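Local atomic coordinates of putative aliphatic sulfonates-binding protein (Escherichia coli, PDB entry 2X26), a protein that probably serves as the periplasmic binding component of a binding-protein-dependent ABC transport system for aliphatic sulfonates. Residues A86-L90 and S115-L120; P141-R145 and W156-Y162. All blocks are in the same frame, centred on the assembly; numbering follows the deposited sequence.

Contact 1 (A86-L90 and S115-L120); sequences AEVIL and SSHNLL
E87 and S115 join the start of strand 87-92 to the first turn of helix 115-126, which lies over one face of a five-stranded mixed sheet. The two short axes approach to 8.9 Å at 69°; E87 comes nearest S116 and I89 comes nearest L120. With CG anti to the backbone N (chi1 -174°), the glutamate reaches out from the strand, then bends at chi2 and lays its carboxylate beside S115. The serine hydroxyl donates to OE2, S115 OG to E87 OE2 being 2.8 Å, and arrives on the syn side, 25° out of the carboxylate plane. A water donates a second hydrogen bond to the same oxygen, E87 OE2, at 2.6 Å. Deeper in, L119 points at the strand and divides its two methyls: the E87 and L119 side chains slide past each other in opposite directions, L119 CD1 lying 4.1 Å from E87 CG, whereas L119 CD2 meets I89 CG1 at 3.8 Å and also touches the carbonyl carbon of V88. I89 and L120 cross at about a right angle, with I89 CD1 and L120 CD1 3.8 Å apart. L120 continues onto V108 and F110 of strand 107-110, and W159 of strand 155-159 touches both E87 and S115. The contact thus passes from a polar end to an apolar interior. Two donors hold OE2, and its place at the N-terminal turn, where the helix dipole is positive, would probably steady the carboxylate's negative charge.

Contact 2 (P141-R145 and W156-Y162); sequences PADAR and WAIWDPY
In the beta-alpha-beta crossover that leads from strand 135-138 through helix 141-149 to strand 155-159, P141, A144 and R145 bring the helix down onto aromatic side chains from the returning strand and from Y162 at the start of helix 162-169. This unit belongs to a domain of the periplasmic binding protein fold. The short axes run 140° apart, as expected for a helix leading back to a parallel strand. W156 carries much of the contact: chi1 of -179° swings CG away from the backbone N and carries the indole toward the helix. One face lies against I158 CB of its own strand, and over the opposite face R145 CA sits 4.0 Å from the centroid of the six-membered ring, a CH-pi contact. A144 CB packs close to W156 NE1, and R145 CB meets W156 CH2 at 3.6 Å. Replacing W156 by an alanine would probably open a gap beneath A144 and R145 and leave the helix without its main apolar seat on the strand. P141 fills the other end, its CG 3.9 Å from I158 CD1 and 3.8 Å from W159 CZ2. The Y162 ring lies across the proline, with P141 CB over its face, 3.5 Å from the centroid and 20° off the normal. R145 bends at chi3 and brings NH1 to the edge of that ring, 4.2 Å from Y162 CD2.

Overall arrangement
Contacts 1 and 2 lie on opposite faces of one mixed sheet and are joined through its neighbouring antiparallel strands, 87-92 and 155-159, by backbone hydrogen bonds of V88 with I158 and L90 with W156. Contact 1 is the more buried, with leucine and isoleucine inside and a carboxylate-hydroxyl-water group at the helix start. Contact 2 is only partly buried: it relies on proline and aromatic faces, with the exposed R145 at its margin. Contact 1 sets helix 115-126 on strand 87-92, which runs antiparallel to the strands that helix links, whereas contact 2 sets helix 141-149 on the strand it leads into. W159, at the end of strand 155-159, takes part in both surroundings.

Contact 1 (A86-L90 and S115-L120)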
loop_
_atom_site.group_PDB
_atom_site.type_symbol
_atom_site.label_atom_id
_atom_site.label_comp_id
_atom_site.label_asym_id
_atom_site.label_seq_id
_atom_site.Cartn_x
_atom_site.Cartn_y
_atom_site.Cartn_z
ATOM N N ALA A 86 10.156 6.929 3.875
ATOM C CA ALA A 86 10.178 5.495 4.088
ATOM C C ALA A 86 10.676 4.725 2.844
ATOM O O ALA A 86 10.821 3.512 2.866
ATOM C CB ALA A 86 8.741 5.078 4.428
ATOM N N GLU A 87 10.912 5.419 1.735
ATOM C CA GLU A 87 11.299 4.757 0.474
ATOM C C GLU A 87 12.640 5.394 0.050
ATOM O O GLU A 87 12.683 6.559 -0.210
ATOM C CB GLU A 87 10.170 5.012 -0.546
ATOM C CG GLU A 87 10.297 4.288 -1.886
ATOM C CD GLU A 87 9.592 2.915 -1.848
ATOM O OE1 GLU A 87 8.454 2.871 -1.336
ATOM O OE2 GLU A 87 10.181 1.926 -2.325
ATOM N N VAL A 88 13.731 4.623 0.006
ATOM C CA VAL A 88 15.096 5.193 -0.097
ATOM C C VAL A 88 16.064 4.504 -1.062
ATOM O O VAL A 88 15.867 3.345 -1.437
ATOM C CB VAL A 88 15.746 5.203 1.305
ATOM C CG1 VAL A 88 14.887 6.016 2.288
ATOM C CG2 VAL A 88 15.979 3.731 1.812
ATOM N N ILE A 89 17.111 5.237 -1.463
ATOM C CA ILE A 89 18.322 4.646 -2.014
ATOM C C ILE A 89 19.424 4.774 -0.958
ATOM O O ILE A 89 19.714 5.902 -0.487
ATOM C CB ILE A 89 18.743 5.380 -3.309
ATOM C CG1 ILE A 89 17.632 5.314 -4.344
ATOM C CG2 ILE A 89 20.080 4.806 -3.872
ATOM C CD1 ILE A 89 17.932 6.148 -5.660
ATOM N N LEU A 90 19.986 3.639 -0.558
ATOM C CA LEU A 90 21.042 3.613 0.432
ATOM C C LEU A 90 22.382 3.394 -0.189
ATOM O O LEU A 90 22.528 2.592 -1.113
ATOM C CB LEU A 90 20.834 2.447 1.386
ATOM C CG LEU A 90 19.608 2.461 2.288
ATOM C CD1 LEU A 90 19.524 1.100 2.965
ATOM C CD2 LEU A 90 19.684 3.604 3.357
ATOM N N SER A 115 8.045 -0.873 -5.863
ATOM C CA SER A 115 8.064 0.575 -5.545
ATOM C C SER A 115 9.504 1.137 -5.666
ATOM O O SER A 115 9.675 2.317 -6.003
ATOM C CB SER A 115 7.548 0.801 -4.139
ATOM O OG SER A 115 8.332 0.032 -3.216
ATOM N N SER A 116 10.536 0.324 -5.369
ATOM C CA SER A 116 11.928 0.790 -5.518
ATOM C C SER A 116 12.336 0.983 -7.004
ATOM O O SER A 116 13.118 1.884 -7.307
ATOM C CB SER A 116 12.943 -0.134 -4.829
ATOM O OG SER A 116 12.683 -0.144 -3.424
ATOM N N HIS A 117 11.816 0.122 -7.902
ATOM C CA HIS A 117 12.051 0.259 -9.360
ATOM C C HIS A 117 11.454 1.615 -9.776
ATOM O O HIS A 117 12.094 2.363 -10.530
ATOM C CB HIS A 117 11.388 -0.950 -10.083
ATOM C CG HIS A 117 11.715 -1.092 -11.547
ATOM N ND1 HIS A 117 11.733 -2.322 -12.185
ATOM C CD2 HIS A 117 11.945 -0.165 -12.513
ATOM C CE1 HIS A 117 11.987 -2.142 -13.473
ATOM N NE2 HIS A 117 12.136 -0.843 -13.693
ATOM N N ASN A 118 10.267 1.963 -9.263
ATOM C CA ASN A 118 9.620 3.219 -9.634
ATOM C C ASN A 118 10.462 4.386 -9.101
ATOM O O ASN A 118 10.737 5.352 -9.830
ATOM C CB ASN A 118 8.176 3.251 -9.076
ATOM C CG ASN A 118 7.448 4.510 -9.384
ATOM O OD1 ASN A 118 7.264 4.874 -10.559
ATOM N ND2 ASN A 118 6.959 5.188 -8.339
ATOM N N LEU A 119 10.890 4.286 -7.839
ATOM C CA LEU A 119 11.659 5.384 -7.206
ATOM C C LEU A 119 12.926 5.586 -8.001
ATOM O O LEU A 119 13.288 6.717 -8.316
ATOM C CB LEU A 119 12.063 5.049 -5.751
ATOM C CG LEU A 119 12.999 6.086 -5.082
ATOM C CD1 LEU A 119 12.156 6.982 -4.348
ATOM C CD2 LEU A 119 13.882 5.437 -4.098
ATOM N N LEU A 120 13.567 4.483 -8.370
ATOM C CA LEU A 120 14.859 4.563 -9.051
ATOM C C LEU A 120 14.741 5.142 -10.443
ATOM O O LEU A 120 15.563 6.008 -10.805
ATOM C CB LEU A 120 15.585 3.212 -9.088
ATOM C CG LEU A 120 16.988 3.260 -9.675
ATOM C CD1 LEU A 120 17.982 4.166 -8.868
ATOM C CD2 LEU A 120 17.532 1.818 -9.818
HETATM O O HOH W 1 12.763 2.193 -2.728
#

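Contact 2 (P141-R145 and W156-Y162)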
loop_
_atom_site.group_PDB
_atom_site.type_symbol
_atom_site.label_atom_id
_atom_site.label_comp_id
_atom_site.label_asym_id
_atom_site.label_seq_id
_atom_site.Cartn_x
_atom_site.Cartn_y
_atom_site.Cartn_z
ATOM N N PRO A 141 14.513 -8.459 -1.617
ATOM C CA PRO A 141 15.206 -7.752 -0.550
ATOM C C PRO A 141 16.254 -8.606 0.180
ATOM O O PRO A 141 17.341 -8.090 0.422
ATOM C CB PRO A 141 14.073 -7.337 0.404
ATOM C CG PRO A 141 12.906 -7.186 -0.491
ATOM C CD PRO A 141 13.046 -8.300 -1.510
ATOM N N ALA A 142 15.966 -9.881 0.485
ATOM C CA ALA A 142 16.964 -10.706 1.197
ATOM C C ALA A 142 18.240 -10.866 0.388
ATOM O O ALA A 142 19.336 -10.743 0.943
ATOM C CB ALA A 142 16.414 -12.081 1.566
ATOM N N ASP A 143 18.090 -11.123 -0.921
ATOM C CA ASP A 143 19.252 -11.272 -1.809
ATOM C C ASP A 143 20.012 -9.957 -2.000
ATOM O O ASP A 143 21.262 -9.951 -2.125
ATOM C CB ASP A 143 18.840 -11.848 -3.169
ATOM C CG ASP A 143 18.356 -13.302 -3.089
ATOM O OD1 ASP A 143 18.775 -14.048 -2.171
ATOM O OD2 ASP A 143 17.539 -13.693 -3.965
ATOM N N ALA A 144 19.259 -8.837 -2.071
ATOM C CA ALA A 144 19.860 -7.547 -2.215
ATOM C C ALA A 144 20.625 -7.107 -0.962
ATOM O O ALA A 144 21.694 -6.500 -1.084
ATOM C CB ALA A 144 18.786 -6.504 -2.602
ATOM N N ARG A 145 20.050 -7.372 0.213
ATOM C CA ARG A 145 20.650 -7.030 1.509
ATOM C C ARG A 145 22.038 -7.669 1.607
ATOM O O ARG A 145 23.026 -6.994 1.973
ATOM C CB ARG A 145 19.754 -7.492 2.665
ATOM C CG ARG A 145 20.332 -7.207 4.071
ATOM C CD ARG A 145 19.342 -7.644 5.131
ATOM N NE ARG A 145 19.024 -9.066 4.987
ATOM C CZ ARG A 145 17.825 -9.616 5.187
ATOM N NH1 ARG A 145 16.775 -8.882 5.552
ATOM N NH2 ARG A 145 17.681 -10.929 5.027
ATOM N N TRP A 156 21.464 0.377 -2.790
ATOM C CA TRP A 156 20.317 -0.509 -2.616
ATOM C C TRP A 156 19.072 0.375 -2.498
ATOM O O TRP A 156 18.948 1.227 -1.592
ATOM C CB TRP A 156 20.485 -1.400 -1.374
ATOM C CG TRP A 156 19.361 -2.376 -1.093
ATOM C CD1 TRP A 156 18.502 -2.911 -1.987
ATOM C CD2 TRP A 156 19.056 -2.982 0.163
ATOM N NE1 TRP A 156 17.635 -3.784 -1.364
ATOM C CE2 TRP A 156 17.968 -3.846 -0.041
ATOM C CE3 TRP A 156 19.574 -2.837 1.458
ATOM C CZ2 TRP A 156 17.384 -4.576 0.989
ATOM C CZ3 TRP A 156 18.994 -3.582 2.490
ATOM C CH2 TRP A 156 17.918 -4.429 2.244
ATOM N N ALA A 157 18.168 0.208 -3.443
ATOM C CA ALA A 157 16.913 0.965 -3.382
ATOM C C ALA A 157 15.895 0.037 -2.754
ATOM O O ALA A 157 15.686 -1.087 -3.234
ATOM C CB ALA A 157 16.493 1.405 -4.783
ATOM N N ILE A 158 15.324 0.472 -1.630
ATOM C CA ILE A 158 14.488 -0.392 -0.781
ATOM C C ILE A 158 13.504 0.394 0.074
ATOM O O ILE A 158 13.656 1.608 0.274
ATOM C CB ILE A 158 15.428 -1.301 0.133
ATOM C CG1 ILE A 158 14.647 -2.458 0.811
ATOM C CG2 ILE A 158 16.215 -0.452 1.108
ATOM C CD1 ILE A 158 14.002 -3.441 -0.174
ATOM N N TRP A 159 12.450 -0.297 0.536
ATOM C CA TRP A 159 11.417 0.277 1.378
ATOM C C TRP A 159 11.571 -0.124 2.856
ATOM O O TRP A 159 12.374 -0.997 3.209
ATOM C CB TRP A 159 10.035 -0.137 0.863
ATOM C CG TRP A 159 9.847 -1.623 0.716
ATOM C CD1 TRP A 159 9.328 -2.476 1.622
ATOM C CD2 TRP A 159 10.170 -2.419 -0.457
ATOM N NE1 TRP A 159 9.299 -3.773 1.110
ATOM C CE2 TRP A 159 9.796 -3.752 -0.174
ATOM C CE3 TRP A 159 10.687 -2.109 -1.734
ATOM C CZ2 TRP A 159 9.957 -4.811 -1.112
ATOM C CZ3 TRP A 159 10.824 -3.164 -2.673
ATOM C CH2 TRP A 159 10.492 -4.480 -2.345
ATOM N N ASP A 160 10.826 0.553 3.714
ATOM C CA ASP A 160 10.760 0.189 5.141
ATOM C C ASP A 160 9.887 -1.065 5.289
ATOM O O ASP A 160 8.838 -1.195 4.622
ATOM C CB ASP A 160 10.124 1.359 5.892
ATOM C CG ASP A 160 11.046 2.029 6.877
ATOM O OD1 ASP A 160 12.079 1.410 7.258
ATOM O OD2 ASP A 160 10.642 3.155 7.353
ATOM N N PRO A 161 10.220 -1.941 6.237
ATOM C CA PRO A 161 11.194 -1.755 7.343
ATOM C C PRO A 161 12.637 -2.218 7.069
ATOM O O PRO A 161 13.489 -2.108 7.957
ATOM C CB PRO A 161 10.597 -2.661 8.441
ATOM C CG PRO A 161 10.086 -3.867 7.625
ATOM C CD PRO A 161 9.314 -3.081 6.527
ATOM N N TYR A 162 12.927 -2.702 5.866
ATOM C CA TYR A 162 14.294 -3.085 5.532
ATOM C C TYR A 162 15.225 -1.891 5.708
ATOM O O TYR A 162 16.359 -2.043 6.154
ATOM C CB TYR A 162 14.397 -3.525 4.068
ATOM C CG TYR A 162 13.599 -4.780 3.734
ATOM C CD1 TYR A 162 12.441 -4.696 2.981
ATOM C CD2 TYR A 162 14.027 -6.034 4.139
ATOM C CE1 TYR A 162 11.700 -5.824 2.661
ATOM C CE2 TYR A 162 13.277 -7.190 3.823
ATOM C CZ TYR A 162 12.122 -7.049 3.057
ATOM O OH TYR A 162 11.392 -8.164 2.690
#